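Local coordinates for protein Ras-3 from Cryphonectria parasitica (Cryphonectria parasitica, PDB 4KU4) that binds guanosine-5'-diphosphate as a compact single-domain member of the Ras family, built on the P-loop fold, at residues 13-19 against 62-68; 31-37 against 50-54; 95-101 against 153-159. One frame throughout, in Å; residues are numbered along the deposited sequence.

Interaction 1. Residues 13-19 against 62-68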
loop_
_atom_site.group_PDB
_atom_site.type_symbol
_atom_site.label_atom_id
_atom_site.label_comp_id
_atom_site.label_asym_id
_atom_site.label_seq_id
_atom_site.Cartn_x
_atom_site.Cartn_y
_atom_site.Cartn_z
ATOM N N ILE A 13 12.780 13.330 3.260
ATOM C CA ILE A 13 11.716 12.484 2.746
ATOM C C ILE A 13 11.608 12.666 1.246
ATOM O O ILE A 13 11.556 13.790 0.756
ATOM C CB ILE A 13 10.385 12.837 3.425
ATOM C CG1 ILE A 13 10.478 12.519 4.912
ATOM C CG2 ILE A 13 9.232 12.075 2.797
ATOM C CD1 ILE A 13 10.906 11.103 5.188
ATOM N N THR A 14 11.599 11.559 0.509
ATOM C CA THR A 14 11.509 11.633 -0.934
ATOM C C THR A 14 10.130 11.225 -1.466
ATOM O O THR A 14 9.728 11.655 -2.545
ATOM C CB THR A 14 12.570 10.746 -1.588
ATOM O OG1 THR A 14 12.352 9.391 -1.188
ATOM C CG2 THR A 14 13.952 11.174 -1.132
ATOM N N ASP A 15 9.415 10.403 -0.707
ATOM C CA ASP A 15 8.124 9.871 -1.165
ATOM C C ASP A 15 7.112 9.708 -0.040
ATOM O O ASP A 15 7.421 9.135 1.005
ATOM C CB ASP A 15 8.331 8.529 -1.854
ATOM C CG ASP A 15 9.172 8.643 -3.098
ATOM O OD1 ASP A 15 8.617 9.038 -4.152
ATOM O OD2 ASP A 15 10.381 8.324 -3.024
ATOM N N LYS A 16 5.891 10.180 -0.274
ATOM C CA LYS A 16 4.832 10.083 0.723
ATOM C C LYS A 16 3.822 9.042 0.288
ATOM O O LYS A 16 3.132 9.219 -0.710
ATOM C CB LYS A 16 4.145 11.445 0.906
ATOM C CG LYS A 16 4.986 12.487 1.622
ATOM C CD LYS A 16 4.540 13.884 1.241
ATOM C CE LYS A 16 5.211 14.958 2.085
ATOM N NZ LYS A 16 5.092 16.320 1.458
ATOM N N ILE A 17 3.742 7.953 1.037
ATOM C CA ILE A 17 2.833 6.870 0.724
ATOM C C ILE A 17 1.751 6.753 1.792
ATOM O O ILE A 17 2.047 6.814 2.989
ATOM C CB ILE A 17 3.587 5.535 0.698
ATOM C CG1 ILE A 17 4.825 5.640 -0.194
ATOM C CG2 ILE A 17 2.666 4.450 0.243
ATOM C CD1 ILE A 17 5.683 4.400 -0.185
ATOM N N ALA A 18 0.498 6.575 1.367
ATOM C CA ALA A 18 -0.565 6.279 2.325
ATOM C C ALA A 18 -1.014 4.804 2.272
ATOM O O ALA A 18 -1.169 4.237 1.198
ATOM C CB ALA A 18 -1.760 7.244 2.144
ATOM N N MET A 19 -1.183 4.193 3.443
ATOM C CA MET A 19 -1.845 2.889 3.558
ATOM C C MET A 19 -3.353 3.059 3.585
ATOM O O MET A 19 -3.865 3.890 4.317
ATOM C CB MET A 19 -1.429 2.197 4.847
ATOM C CG MET A 19 0.057 2.170 5.049
ATOM S SD MET A 19 0.881 1.179 3.796
ATOM C CE MET A 19 0.297 -0.455 4.225
ATOM N N SER A 62 16.444 6.573 -1.267
ATOM C CA SER A 62 15.075 7.060 -1.084
ATOM C C SER A 62 14.726 7.057 0.398
ATOM O O SER A 62 15.297 6.295 1.179
ATOM C CB SER A 62 14.085 6.177 -1.842
ATOM O OG SER A 62 14.549 5.907 -3.158
ATOM N N HIS A 63 13.787 7.912 0.782
ATOM C CA HIS A 63 13.328 7.982 2.167
ATOM C C HIS A 63 11.808 8.038 2.131
ATOM O O HIS A 63 11.223 9.062 1.817
ATOM C CB HIS A 63 13.922 9.210 2.868
ATOM C CG HIS A 63 13.783 9.188 4.367
ATOM N ND1 HIS A 63 14.409 10.103 5.182
ATOM C CD2 HIS A 63 13.091 8.360 5.186
ATOM C CE1 HIS A 63 14.115 9.837 6.446
ATOM N NE2 HIS A 63 13.321 8.786 6.474
ATOM N N LEU A 64 11.183 6.909 2.426
ATOM C CA LEU A 64 9.741 6.779 2.335
ATOM C C LEU A 64 9.122 7.189 3.664
ATOM O O LEU A 64 9.603 6.806 4.726
ATOM C CB LEU A 64 9.368 5.336 2.010
ATOM C CG LEU A 64 10.172 4.640 0.904
ATOM C CD1 LEU A 64 9.684 3.204 0.648
ATOM C CD2 LEU A 64 10.111 5.466 -0.376
ATOM N N GLU A 65 8.067 7.995 3.600
ATOM C CA GLU A 65 7.277 8.315 4.779
ATOM C C GLU A 65 5.919 7.665 4.554
ATOM O O GLU A 65 5.219 7.983 3.593
ATOM C CB GLU A 65 7.145 9.833 4.952
ATOM C CG GLU A 65 6.427 10.269 6.229
ATOM C CD GLU A 65 6.739 11.708 6.574
ATOM O OE1 GLU A 65 7.375 11.944 7.625
ATOM O OE2 GLU A 65 6.373 12.603 5.781
ATOM N N ILE A 66 5.556 6.738 5.432
ATOM C CA ILE A 66 4.342 5.955 5.220
ATOM C C ILE A 66 3.302 6.302 6.271
ATOM O O ILE A 66 3.522 6.112 7.465
ATOM C CB ILE A 66 4.649 4.439 5.254
ATOM C CG1 ILE A 66 5.642 4.083 4.150
ATOM C CG2 ILE A 66 3.386 3.621 5.064
ATOM C CD1 ILE A 66 6.805 3.298 4.641
ATOM N N LEU A 67 2.173 6.825 5.804
ATOM C CA LEU A 67 1.029 7.098 6.657
ATOM C C LEU A 67 0.189 5.843 6.904
ATOM O O LEU A 67 -0.484 5.342 6.010
ATOM C CB LEU A 67 0.171 8.207 6.042
ATOM C CG LEU A 67 -0.963 8.693 6.941
ATOM C CD1 LEU A 67 -0.426 9.445 8.140
ATOM C CD2 LEU A 67 -1.935 9.556 6.151
ATOM N N ASP A 68 0.246 5.325 8.125
ATOM C CA ASP A 68 -0.616 4.225 8.523
ATOM C C ASP A 68 -1.938 4.889 8.870
ATOM O O ASP A 68 -1.953 6.044 9.314
ATOM C CB ASP A 68 -0.014 3.499 9.739
ATOM C CG ASP A 68 -0.721 2.192 10.065
ATOM O OD1 ASP A 68 -1.551 1.732 9.261
ATOM O OD2 ASP A 68 -0.438 1.607 11.133
#
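Ile13 turns CG1 to the side of its backbone N (chi1 -64°), while His63 sets its ring opposite its own N (chi1 -166°), and together these rotations lay the Ile13 CD1 methyl over the centre of the imidazole. The CH-pi contact, with Ile13 CD1 3.4 Å from the centroid of the His63 ring, sits at the entry to a parallel strand pair of the P-loop fold: strand 15-20 lies inside the sheet and 60-67 runs beside it. Gly11 O holds the ring through ND1. The first ties are made before the regular pairing begins. Thr14 N donates to a lone pair of His63 O at 2.8 Å, and His63 N returns a bond to Thr14 OG1 at 2.9 Å, the hydroxyl standing in for a backbone carbonyl. That hydroxyl in turn donates to Asp15 OD2 from above the carboxylate plane. Regular parallel pairing follows, with Glu65 N on Asp15 O, Ile17 N on Glu65 O, Leu67 N on Ile17 O and Met19 N on Leu67 O. One face of the pair carries Lys16, Glu65, Ala18 and Leu67. The other carries Asp15, Leu64, Ile17 and Ile66; helix 182-196 packs there, Phe187 on Leu64 and Phe186 on Ile66. At the far end Met19, bent at chi2 and chi3, brings its CG to 3.6 Å from Ile66 CG2, with SD of Met19 at 3.7 Å from the same methyl.

Interaction 2. Residues 31-37 against 50-54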
loop_
_atom_site.group_PDB
_atom_site.type_symbol
_atom_site.label_atom_id
_atom_site.label_comp_id
_atom_site.label_asym_id
_atom_site.label_seq_id
_atom_site.Cartn_x
_atom_site.Cartn_y
_atom_site.Cartn_z
ATOM N N THR A 31 3.632 -2.105 7.490
ATOM C CA THR A 31 4.438 -0.900 7.642
ATOM C C THR A 31 5.549 -1.099 8.672
ATOM O O THR A 31 6.666 -0.639 8.479
ATOM C CB THR A 31 3.578 0.307 8.063
ATOM O OG1 THR A 31 2.450 0.446 7.186
ATOM C CG2 THR A 31 4.392 1.581 8.005
ATOM N N VAL A 32 5.223 -1.763 9.773
ATOM C CA VAL A 32 6.183 -2.047 10.841
ATOM C C VAL A 32 7.249 -3.031 10.343
ATOM O O VAL A 32 8.438 -2.888 10.630
ATOM C CB VAL A 32 5.435 -2.602 12.086
ATOM C CG1 VAL A 32 6.401 -3.177 13.090
ATOM C CG2 VAL A 32 4.581 -1.511 12.716
ATOM N N ASN A 33 6.823 -4.008 9.558
ATOM C CA ASN A 33 7.762 -4.924 8.914
ATOM C C ASN A 33 8.697 -4.203 7.949
ATOM O O ASN A 33 9.916 -4.328 8.053
ATOM C CB ASN A 33 7.019 -6.073 8.219
ATOM C CG ASN A 33 7.968 -7.098 7.607
ATOM O OD1 ASN A 33 8.332 -7.012 6.422
ATOM N ND2 ASN A 33 8.375 -8.074 8.411
ATOM N N LEU A 34 8.125 -3.440 7.017
ATOM C CA LEU A 34 8.901 -2.712 6.040
ATOM C C LEU A 34 9.965 -1.829 6.681
ATOM O O LEU A 34 11.097 -1.802 6.221
ATOM C CB LEU A 34 7.997 -1.850 5.173
ATOM C CG LEU A 34 8.737 -0.929 4.210
ATOM C CD1 LEU A 34 9.261 -1.733 3.016
ATOM C CD2 LEU A 34 7.808 0.179 3.767
ATOM N N THR A 35 9.585 -1.104 7.734
ATOM C CA THR A 35 10.465 -0.112 8.337
ATOM C C THR A 35 11.414 -0.673 9.391
ATOM O O THR A 35 12.220 0.068 9.938
ATOM C CB THR A 35 9.671 1.063 8.926
ATOM O OG1 THR A 35 8.820 0.579 9.970
ATOM C CG2 THR A 35 8.841 1.735 7.849
ATOM N N LYS A 36 11.332 -1.972 9.655
ATOM C CA LYS A 36 12.262 -2.628 10.573
ATOM C C LYS A 36 12.141 -2.039 11.974
ATOM O O LYS A 36 13.135 -1.854 12.680
ATOM C CB LYS A 36 13.701 -2.527 10.046
ATOM C CG LYS A 36 13.880 -2.974 8.588
ATOM C CD LYS A 36 14.212 -4.461 8.496
ATOM C CE LYS A 36 14.166 -4.947 7.049
ATOM N NZ LYS A 36 15.023 -4.097 6.165
ATOM N N HIS A 37 10.906 -1.750 12.372
ATOM C CA HIS A 37 10.601 -1.177 13.682
ATOM C C HIS A 37 11.034 -2.165 14.773
ATOM O O HIS A 37 11.044 -3.374 14.538
ATOM C CB HIS A 37 9.091 -0.907 13.759
ATOM C CG HIS A 37 8.680 0.009 14.874
ATOM N ND1 HIS A 37 8.569 -0.412 16.181
ATOM C CD2 HIS A 37 8.336 1.315 14.868
ATOM C CE1 HIS A 37 8.186 0.601 16.934
ATOM N NE2 HIS A 37 8.023 1.659 16.162
ATOM N N SER A 50 3.068 7.608 11.745
ATOM C CA SER A 50 3.635 7.762 10.418
ATOM C C SER A 50 4.964 7.033 10.611
ATOM O O SER A 50 5.577 7.137 11.678
ATOM C CB SER A 50 3.862 9.217 10.057
ATOM O OG SER A 50 4.893 9.353 9.103
ATOM N N TYR A 51 5.404 6.294 9.601
ATOM C CA TYR A 51 6.630 5.496 9.706
ATOM C C TYR A 51 7.603 5.868 8.603
ATOM O O TYR A 51 7.200 6.373 7.560
ATOM C CB TYR A 51 6.303 3.999 9.613
ATOM C CG TYR A 51 5.467 3.461 10.743
ATOM C CD1 TYR A 51 6.065 2.933 11.879
ATOM C CD2 TYR A 51 4.074 3.474 10.671
ATOM C CE1 TYR A 51 5.310 2.439 12.923
ATOM C CE2 TYR A 51 3.306 2.983 11.712
ATOM C CZ TYR A 51 3.926 2.467 12.832
ATOM O OH TYR A 51 3.177 1.967 13.862
ATOM N N ARG A 52 8.893 5.615 8.820
ATOM C CA ARG A 52 9.900 5.965 7.828
ATOM C C ARG A 52 10.782 4.778 7.473
ATOM O O ARG A 52 11.144 3.965 8.332
ATOM C CB ARG A 52 10.790 7.104 8.341
ATOM C CG ARG A 52 10.083 8.440 8.525
ATOM C CD ARG A 52 10.934 9.408 9.341
ATOM N NE ARG A 52 11.301 8.838 10.635
ATOM C CZ ARG A 52 10.539 8.821 11.721
ATOM N NH1 ARG A 52 9.307 9.348 11.719
ATOM N NH2 ARG A 52 11.011 8.260 12.824
ATOM N N ARG A 53 11.141 4.699 6.201
ATOM C CA ARG A 53 12.137 3.737 5.738
ATOM C C ARG A 53 13.161 4.446 4.853
ATOM O O ARG A 53 12.832 4.956 3.780
ATOM C CB ARG A 53 11.467 2.593 4.966
ATOM C CG ARG A 53 12.459 1.651 4.237
ATOM C CD ARG A 53 13.181 0.702 5.188
ATOM N NE ARG A 53 14.264 -0.016 4.511
ATOM C CZ ARG A 53 14.139 -1.206 3.929
ATOM N NH1 ARG A 53 15.179 -1.760 3.327
ATOM N NH2 ARG A 53 12.981 -1.845 3.938
ATOM N N GLN A 54 14.405 4.508 5.321
ATOM C CA GLN A 54 15.500 4.915 4.465
ATOM C C GLN A 54 15.943 3.655 3.752
ATOM O O GLN A 54 16.079 2.595 4.382
ATOM C CB GLN A 54 16.657 5.488 5.289
ATOM C CG GLN A 54 16.311 6.789 5.976
ATOM C CD GLN A 54 17.527 7.476 6.585
ATOM O OE1 GLN A 54 17.935 7.173 7.709
ATOM N NE2 GLN A 54 18.100 8.414 5.845
#
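Thr35 and Arg53 are the nearest CA pair, 4.9 Å apart, and the axes of helix segment 31-35 and strand 50-54 approach to 8.1 Å with their directions 29° apart. The ring of Tyr51 lies against the helix. The Thr31 CG2 methyl presses obliquely on it, 3.3 Å from Tyr51 CD2, and Val32 CG2 meets the phenol end. His37 adds a second aromatic group, its CD2 lying in the plane of the tyrosine ring at the edge, 3.8 Å from Tyr51 CE1; it also stacks on Tyr43. Thr35 holds OG1 between its backbone N and carbonyl carbon (chi1 62°), which lets the hydroxyl bond back to Thr31 O. The same rotation sends Thr35 CG2 across to the strand, 3.2 Å from Arg52 O. Thr31 O thus accepts both OG1 and N of Thr35, from opposite faces of its plane. Farther along, Arg53 bends at chi2 and reaches the last turn of the helix, where Arg53 NH2 donates to Leu34 O at 3.0 Å, tilted from both the carbonyl and guanidinium planes. Lys36 NZ hovers over one face of that guanidinium, 3.7 Å from Arg53 NH1. The proximity of the two cations is probably eased by Glu183, which forms a salt bridge with Arg53 and a long, weak ion pair with Lys36. Lys36 itself takes positive phi in a Schellman motif. A helix closed in this way, then a long loop and the sheet's edge strand, is the Ras-family arrangement; in Ras proteins the connecting loop contains switch I.

Interaction 3. Residues 95-101 against 153-159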
loop_
_atom_site.group_PDB
_atom_site.type_symbol
_atom_site.label_atom_id
_atom_site.label_comp_id
_atom_site.label_asym_id
_atom_site.label_seq_id
_atom_site.Cartn_x
_atom_site.Cartn_y
_atom_site.Cartn_z
ATOM N N VAL A 95 -6.267 -11.780 1.954
ATOM C CA VAL A 95 -6.654 -12.750 0.942
ATOM C C VAL A 95 -7.637 -13.764 1.515
ATOM O O VAL A 95 -8.298 -14.469 0.757
ATOM C CB VAL A 95 -5.457 -13.499 0.290
ATOM C CG1 VAL A 95 -4.511 -12.518 -0.409
ATOM C CG2 VAL A 95 -4.741 -14.374 1.309
ATOM N N THR A 96 -7.723 -13.833 2.845
ATOM C CA THR A 96 -8.662 -14.732 3.498
ATOM C C THR A 96 -10.043 -14.133 3.719
ATOM O O THR A 96 -10.901 -14.802 4.286
ATOM C CB THR A 96 -8.157 -15.230 4.877
ATOM O OG1 THR A 96 -8.281 -14.180 5.849
ATOM C CG2 THR A 96 -6.725 -15.727 4.807
ATOM N N ARG A 97 -10.257 -12.884 3.298
ATOM C CA ARG A 97 -11.527 -12.187 3.526
ATOM C C ARG A 97 -12.005 -11.439 2.288
ATOM O O ARG A 97 -11.567 -10.319 1.998
ATOM C CB ARG A 97 -11.422 -11.192 4.683
ATOM C CG ARG A 97 -11.629 -11.771 6.065
ATOM C CD ARG A 97 -12.307 -10.731 6.964
ATOM N NE ARG A 97 -11.549 -9.481 7.093
ATOM C CZ ARG A 97 -11.956 -8.289 6.654
ATOM N NH1 ARG A 97 -13.126 -8.154 6.036
ATOM N NH2 ARG A 97 -11.192 -7.218 6.839
ATOM N N ARG A 98 -12.939 -12.042 1.573
ATOM C CA ARG A 98 -13.380 -11.468 0.316
ATOM C C ARG A 98 -13.992 -10.072 0.483
ATOM O O ARG A 98 -13.867 -9.239 -0.400
ATOM C CB ARG A 98 -14.360 -12.414 -0.372
ATOM C CG ARG A 98 -15.054 -11.796 -1.551
ATOM C CD ARG A 98 -15.738 -12.852 -2.368
ATOM N NE ARG A 98 -14.783 -13.802 -2.917
ATOM C CZ ARG A 98 -14.116 -13.596 -4.039
ATOM N NH1 ARG A 98 -14.300 -12.466 -4.715
ATOM N NH2 ARG A 98 -13.263 -14.512 -4.481
ATOM N N SER A 99 -14.649 -9.809 1.610
ATOM C CA SER A 99 -15.196 -8.478 1.841
ATOM C C SER A 99 -14.111 -7.401 1.784
ATOM O O SER A 99 -14.357 -6.311 1.302
ATOM C CB SER A 99 -15.938 -8.409 3.182
ATOM O OG SER A 99 -15.155 -8.947 4.227
ATOM N N SER A 100 -12.919 -7.708 2.290
ATOM C CA SER A 100 -11.817 -6.742 2.297
ATOM C C SER A 100 -11.337 -6.446 0.877
ATOM O O SER A 100 -10.886 -5.341 0.569
ATOM C CB SER A 100 -10.643 -7.226 3.165
ATOM O OG SER A 100 -9.917 -8.249 2.503
ATOM N N PHE A 101 -11.449 -7.443 0.015
ATOM C CA PHE A 101 -11.033 -7.298 -1.377
ATOM C C PHE A 101 -12.020 -6.380 -2.075
ATOM O O PHE A 101 -11.651 -5.553 -2.906
ATOM C CB PHE A 101 -10.965 -8.691 -2.019
ATOM C CG PHE A 101 -10.618 -8.701 -3.473
ATOM C CD1 PHE A 101 -9.417 -8.172 -3.928
ATOM C CD2 PHE A 101 -11.473 -9.290 -4.387
ATOM C CE1 PHE A 101 -9.079 -8.214 -5.280
ATOM C CE2 PHE A 101 -11.151 -9.329 -5.732
ATOM C CZ PHE A 101 -9.943 -8.802 -6.178
ATOM N N ARG A 153 -7.522 -19.126 1.966
ATOM C CA ARG A 153 -7.767 -17.949 1.148
ATOM C C ARG A 153 -9.180 -17.981 0.540
ATOM O O ARG A 153 -9.715 -19.046 0.237
ATOM C CB ARG A 153 -6.634 -17.677 0.138
ATOM C CG ARG A 153 -6.525 -18.618 -1.034
ATOM C CD ARG A 153 -5.805 -17.937 -2.210
ATOM N NE ARG A 153 -4.355 -17.778 -2.041
ATOM C CZ ARG A 153 -3.681 -16.674 -2.368
ATOM N NH1 ARG A 153 -2.350 -16.620 -2.216
ATOM N NH2 ARG A 153 -4.330 -15.618 -2.848
ATOM N N GLU A 154 -9.786 -16.807 0.432
ATOM C CA GLU A 154 -11.097 -16.654 -0.194
ATOM C C GLU A 154 -10.967 -15.926 -1.518
ATOM O O GLU A 154 -11.897 -15.933 -2.318
ATOM C CB GLU A 154 -12.034 -15.856 0.714
ATOM C CG GLU A 154 -12.453 -16.576 1.999
ATOM C CD GLU A 154 -13.481 -15.781 2.802
ATOM O OE1 GLU A 154 -14.040 -16.342 3.769
ATOM O OE2 GLU A 154 -13.738 -14.604 2.471
ATOM N N VAL A 155 -9.824 -15.271 -1.726
ATOM C CA VAL A 155 -9.558 -14.539 -2.959
ATOM C C VAL A 155 -8.326 -15.127 -3.654
ATOM O O VAL A 155 -7.260 -15.226 -3.052
ATOM C CB VAL A 155 -9.299 -13.038 -2.687
ATOM C CG1 VAL A 155 -9.099 -12.298 -3.986
ATOM C CG2 VAL A 155 -10.452 -12.414 -1.916
ATOM N N GLY A 156 -8.478 -15.524 -4.913
ATOM C CA GLY A 156 -7.400 -16.152 -5.662
ATOM C C GLY A 156 -6.362 -15.181 -6.197
ATOM O O GLY A 156 -6.630 -13.997 -6.354
ATOM N N THR A 157 -5.169 -15.685 -6.486
ATOM C CA THR A 157 -4.088 -14.835 -6.971
ATOM C C THR A 157 -4.404 -14.264 -8.350
ATOM O O THR A 157 -4.173 -13.082 -8.610
ATOM C CB THR A 157 -2.742 -15.590 -7.011
ATOM O OG1 THR A 157 -2.419 -16.085 -5.701
ATOM C CG2 THR A 157 -1.634 -14.671 -7.483
ATOM N N LEU A 158 -4.945 -15.103 -9.224
ATOM C CA LEU A 158 -5.301 -14.665 -10.574
ATOM C C LEU A 158 -6.402 -13.608 -10.528
ATOM O O LEU A 158 -6.407 -12.697 -11.348
ATOM C CB LEU A 158 -5.721 -15.831 -11.473
ATOM C CG LEU A 158 -4.721 -16.887 -11.976
ATOM C CD1 LEU A 158 -3.328 -16.294 -12.203
ATOM C CD2 LEU A 158 -4.657 -18.069 -11.033
ATOM N N GLU A 159 -7.301 -13.720 -9.550
ATOM C CA GLU A 159 -8.413 -12.777 -9.380
ATOM C C GLU A 159 -7.940 -11.393 -8.969
ATOM O O GLU A 159 -8.397 -10.393 -9.511
ATOM C CB GLU A 159 -9.437 -13.305 -8.357
ATOM C CG GLU A 159 -10.658 -12.402 -8.186
ATOM C CD GLU A 159 -11.697 -12.973 -7.229
ATOM O OE1 GLU A 159 -12.733 -12.315 -7.021
ATOM O OE2 GLU A 159 -11.473 -14.084 -6.699
HETATM O O HOH W 1 -14.468 -16.429 -2.323
HETATM O O HOH W 2 -15.615 -12.036 3.483
#
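Arg98 spans the contact with both ends. Its guanidinium grips Glu159 end-on, Arg98 NH1 to Glu159 OE1 at 2.8 Å and NH2 to OE2 at 2.9 Å, in a two-pronged salt bridge whose flat groups are nearly coplanar. A bend at chi3 (-62°) in an otherwise extended chain turns the group to meet the carboxylate. NH2 also donates to Glu154 O, which lies off the guanidinium plane, and a water joins Arg98 NE to that same carbonyl, so four bonds limit the freedom of the guanidinium. At the other end, Arg98 N gives its hydrogen to Glu154 OE2 at 2.8 Å, almost in line with the C-O bond. This carboxylate therefore sits at the first turn of helix 98-118, where the helix end would be expected to favour its negative charge.

Two successive beta-alpha units of the Ras-family P-loop fold meet here: the loop from strand 88-94 into helix 98-118, with Arg97 at the N-cap position, and the loop from strand 140-145 into helix 157-167, with Gly156 at the corresponding place. Val95 joins the loops through its carbonyl: Val95 O takes two backbone bonds in its own plane, from Glu154 N at 2.8 Å and Val155 N at 3.0 Å. Its CG1 and CB also lie against NH2 of Arg153; that NH2 donates to Val155 O, and Arg153 NH1 is in a salt bridge with Glu173.

Val155 supplies the apolar centre. With CG1 opposite its backbone N (chi1 -177°), Val155 CG1 stands over the middle of the Phe101 ring, 3.8 Å from the centroid and 9° from the normal. Val155 CG2, the other branch, lies 3.8 Å from both Phe101 CB and Arg98 CA.

In the fold
Interactions 1 and 2 are neighbours, their centres about 9 Å apart, and they share the strand pair 50-57 and 60-67: Ile66 N lies 2.7 Å from Tyr51 O, and Leu64 N 2.9 Å from Arg53 O. Along the chain, interaction 2 is nested within the loop that interaction 1 closes. Interaction 3 follows later, on the opposite side of the chain's centre from interaction 1, with about 26 Å between their centres and no touch. In interaction 1 the Asp68 side chain is about 4 Å from a bound magnesium ion and about 5 Å from guanosine-5'-diphosphate; in interaction 3 the Thr96 side chain is about 7 Å from guanosine-5'-diphosphate.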